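PDB 6B12: Tni2 from Pseudomonas fluorescens, which probably acts as the immunity protein that binds and neutralises Tne2, thought to be a toxic NAD(P)+-hydrolysing effector delivered between bacteria by type VI secretion. Local coordinates for residues D4-R9 against E36-W41. Residues are numbered along the deposited sequence; the frame is centred on the assembly and turned at random.
Sequences DFERIR and EARWRW
Arg38 swings its CG away from the backbone N (chi1 167°) and bends at chi3, which leans the guanidinium toward the neighbouring strand, where Glu6 runs out straight alongside it. This is a cross-strand salt bridge on an antiparallel β-sheet: Glu6 and Arg38 form a hydrogen-bonded pair, with Glu6 N to Arg38 O and Arg38 N to Glu6 O both 2.8 Å. The carboxylate oxygen Glu6 OE1 sits at the guanidinium edge, in its plane, and takes a nearly straight bond from Arg38 NH2 at 2.8 Å, although the two flat groups are turned 58° apart. Ile8 covers one guanidinium face, its CD1 lying 3.8 Å above the plane, and the same methyl packs against Glu36 CG at 3.7 Å. Glu6 OE2 lies close to Asp16 OD1, a like charge that Arg38 may partly offset. On the other face of the sheet Phe5 CE1 meets Ala37 CB at 4.0 Å, and both side chains pack on strand 54-58. Where the chain turns at Asp4, its carboxylate makes a weak salt bridge to Arg40, whose NH1 hydrogen-bonds Gln42 O; a water also bridges the pair, donating to Asp4 OD2 at 2.6 Å and accepting from Arg40 NH2 at 2.8 Å.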
loop_
_atom_site.group_PDB
_atom_site.type_symbol
_atom_site.label_atom_id
_atom_site.label_comp_id
_atom_site.label_asym_id
_atom_site.label_seq_id
_atom_site.Cartn_x
_atom_site.Cartn_y
_atom_site.Cartn_z
ATOM N N ASP C 4 7.082 17.870 -14.361
ATOM C CA ASP C 4 6.227 18.706 -13.509
ATOM C C ASP C 4 4.976 17.960 -13.032
ATOM O O ASP C 4 3.851 18.459 -13.097
ATOM C CB ASP C 4 5.838 19.993 -14.242
ATOM C CG ASP C 4 7.040 20.758 -14.727
ATOM O OD1 ASP C 4 7.982 20.927 -13.927
ATOM O OD2 ASP C 4 7.050 21.155 -15.910
ATOM N N PHE C 5 5.190 16.747 -12.547
ATOM C CA PHE C 5 4.097 15.879 -12.100
ATOM C C PHE C 5 3.641 16.293 -10.705
ATOM O O PHE C 5 4.422 16.246 -9.746
ATOM C CB PHE C 5 4.580 14.441 -12.102
ATOM C CG PHE C 5 3.660 13.483 -11.399
ATOM C CD1 PHE C 5 2.456 13.138 -11.967
ATOM C CD2 PHE C 5 4.051 12.875 -10.218
ATOM C CE1 PHE C 5 1.598 12.215 -11.330
ATOM C CE2 PHE C 5 3.212 11.956 -9.568
ATOM C CZ PHE C 5 1.992 11.627 -10.140
ATOM N N GLU C 6 2.384 16.701 -10.593
ATOM C CA GLU C 6 1.843 17.242 -9.351
ATOM C C GLU C 6 0.543 16.531 -9.029
ATOM O O GLU C 6 -0.251 16.234 -9.924
ATOM C CB GLU C 6 1.622 18.779 -9.446
ATOM C CG GLU C 6 2.948 19.488 -9.427
ATOM C CD GLU C 6 2.868 21.027 -9.476
ATOM O OE1 GLU C 6 1.875 21.584 -9.975
ATOM O OE2 GLU C 6 3.839 21.652 -9.032
ATOM N N ARG C 7 0.344 16.238 -7.751
ATOM C CA ARG C 7 -0.888 15.627 -7.277
ATOM C C ARG C 7 -1.588 16.634 -6.379
ATOM O O ARG C 7 -0.964 17.201 -5.486
ATOM C CB ARG C 7 -0.583 14.339 -6.521
ATOM C CG ARG C 7 -0.245 13.188 -7.445
ATOM C CD ARG C 7 0.531 12.148 -6.682
ATOM N NE ARG C 7 1.891 12.608 -6.420
ATOM C CZ ARG C 7 2.640 12.217 -5.393
ATOM N NH1 ARG C 7 2.162 11.367 -4.501
ATOM N NH2 ARG C 7 3.892 12.665 -5.262
ATOM N N ILE C 8 -2.865 16.877 -6.630
ATOM C CA ILE C 8 -3.588 17.941 -5.945
ATOM C C ILE C 8 -4.592 17.277 -5.008
ATOM O O ILE C 8 -5.451 16.506 -5.446
ATOM C CB ILE C 8 -4.274 18.909 -6.920
ATOM C CG1 ILE C 8 -3.231 19.615 -7.833
ATOM C CG2 ILE C 8 -4.963 20.018 -6.149
ATOM C CD1 ILE C 8 -3.026 18.903 -9.135
ATOM N N ARG C 9 -4.440 17.533 -3.723
ATOM C CA ARG C 9 -5.356 16.977 -2.727
ATOM C C ARG C 9 -6.722 17.664 -2.788
ATOM O O ARG C 9 -6.870 18.773 -3.300
ATOM C CB ARG C 9 -4.762 17.144 -1.329
ATOM C CG ARG C 9 -3.517 16.299 -1.099
ATOM C CD ARG C 9 -2.623 16.871 0.022
ATOM N NE ARG C 9 -3.335 17.363 1.206
ATOM C CZ ARG C 9 -3.261 16.808 2.420
ATOM N NH1 ARG C 9 -2.541 15.709 2.618
ATOM N NH2 ARG C 9 -3.916 17.346 3.450
ATOM N N GLU C 36 -6.619 15.051 -8.233
ATOM C CA GLU C 36 -6.103 15.363 -9.561
ATOM C C GLU C 36 -4.621 15.033 -9.630
ATOM O O GLU C 36 -3.882 15.285 -8.670
ATOM C CB GLU C 36 -6.313 16.837 -9.931
ATOM C CG GLU C 36 -5.578 17.193 -11.241
ATOM C CD GLU C 36 -5.924 18.540 -11.773
ATOM O OE1 GLU C 36 -6.848 19.162 -11.226
ATOM O OE2 GLU C 36 -5.250 18.972 -12.742
ATOM N N ALA C 37 -4.203 14.439 -10.756
ATOM C CA ALA C 37 -2.799 14.317 -11.118
ATOM C C ALA C 37 -2.593 15.108 -12.398
ATOM O O ALA C 37 -3.383 14.975 -13.337
ATOM C CB ALA C 37 -2.392 12.861 -11.321
ATOM N N ARG C 38 -1.575 15.963 -12.417
ATOM C CA ARG C 38 -1.330 16.850 -13.540
ATOM C C ARG C 38 0.143 16.764 -13.907
ATOM O O ARG C 38 0.996 16.570 -13.035
ATOM C CB ARG C 38 -1.740 18.288 -13.137
ATOM C CG ARG C 38 -1.311 19.425 -13.994
ATOM C CD ARG C 38 -1.822 20.735 -13.348
ATOM N NE ARG C 38 -1.098 21.110 -12.126
ATOM C CZ ARG C 38 -1.610 21.831 -11.130
ATOM N NH1 ARG C 38 -2.873 22.251 -11.173
ATOM N NH2 ARG C 38 -0.862 22.122 -10.071
ATOM N N TRP C 39 0.450 16.892 -15.201
ATOM C CA TRP C 39 1.853 16.829 -15.624
ATOM C C TRP C 39 2.018 17.511 -16.971
ATOM O O TRP C 39 1.046 17.792 -17.675
ATOM C CB TRP C 39 2.363 15.374 -15.708
ATOM C CG TRP C 39 1.660 14.525 -16.782
ATOM C CD1 TRP C 39 2.114 14.264 -18.048
ATOM C CD2 TRP C 39 0.400 13.838 -16.658
ATOM N NE1 TRP C 39 1.217 13.460 -18.723
ATOM C CE2 TRP C 39 0.149 13.196 -17.896
ATOM C CE3 TRP C 39 -0.553 13.732 -15.627
ATOM C CZ2 TRP C 39 -0.998 12.445 -18.129
ATOM C CZ3 TRP C 39 -1.699 12.985 -15.865
ATOM C CH2 TRP C 39 -1.910 12.351 -17.104
ATOM N N ARG C 40 3.286 17.775 -17.331
ATOM C CA ARG C 40 3.603 18.316 -18.643
ATOM C C ARG C 40 4.132 17.221 -19.565
ATOM O O ARG C 40 4.939 16.386 -19.152
ATOM C CB ARG C 40 4.648 19.434 -18.550
ATOM C CG ARG C 40 4.933 20.035 -19.903
ATOM C CD ARG C 40 5.857 21.251 -19.834
ATOM N NE ARG C 40 7.177 20.933 -19.301
ATOM C CZ ARG C 40 8.195 20.458 -20.024
ATOM N NH1 ARG C 40 8.072 20.213 -21.332
ATOM N NH2 ARG C 40 9.350 20.212 -19.425
ATOM N N TRP C 41 3.653 17.231 -20.807
ATOM C CA TRP C 41 4.203 16.443 -21.904
ATOM C C TRP C 41 4.410 17.401 -23.057
ATOM O O TRP C 41 3.440 17.995 -23.553
ATOM C CB TRP C 41 3.258 15.300 -22.316
ATOM C CG TRP C 41 3.797 14.425 -23.402
ATOM C CD1 TRP C 41 3.635 14.569 -24.757
ATOM C CD2 TRP C 41 4.568 13.244 -23.208
ATOM N NE1 TRP C 41 4.289 13.542 -25.418
ATOM C CE2 TRP C 41 4.862 12.716 -24.483
ATOM C CE3 TRP C 41 5.039 12.577 -22.062
ATOM C CZ2 TRP C 41 5.609 11.549 -24.655
ATOM C CZ3 TRP C 41 5.775 11.411 -22.230
ATOM C CH2 TRP C 41 6.055 10.910 -23.521
HETATM O O HOH W 1 2.118 20.659 -13.118
HETATM O O HOH W 2 9.455 21.392 -16.896
#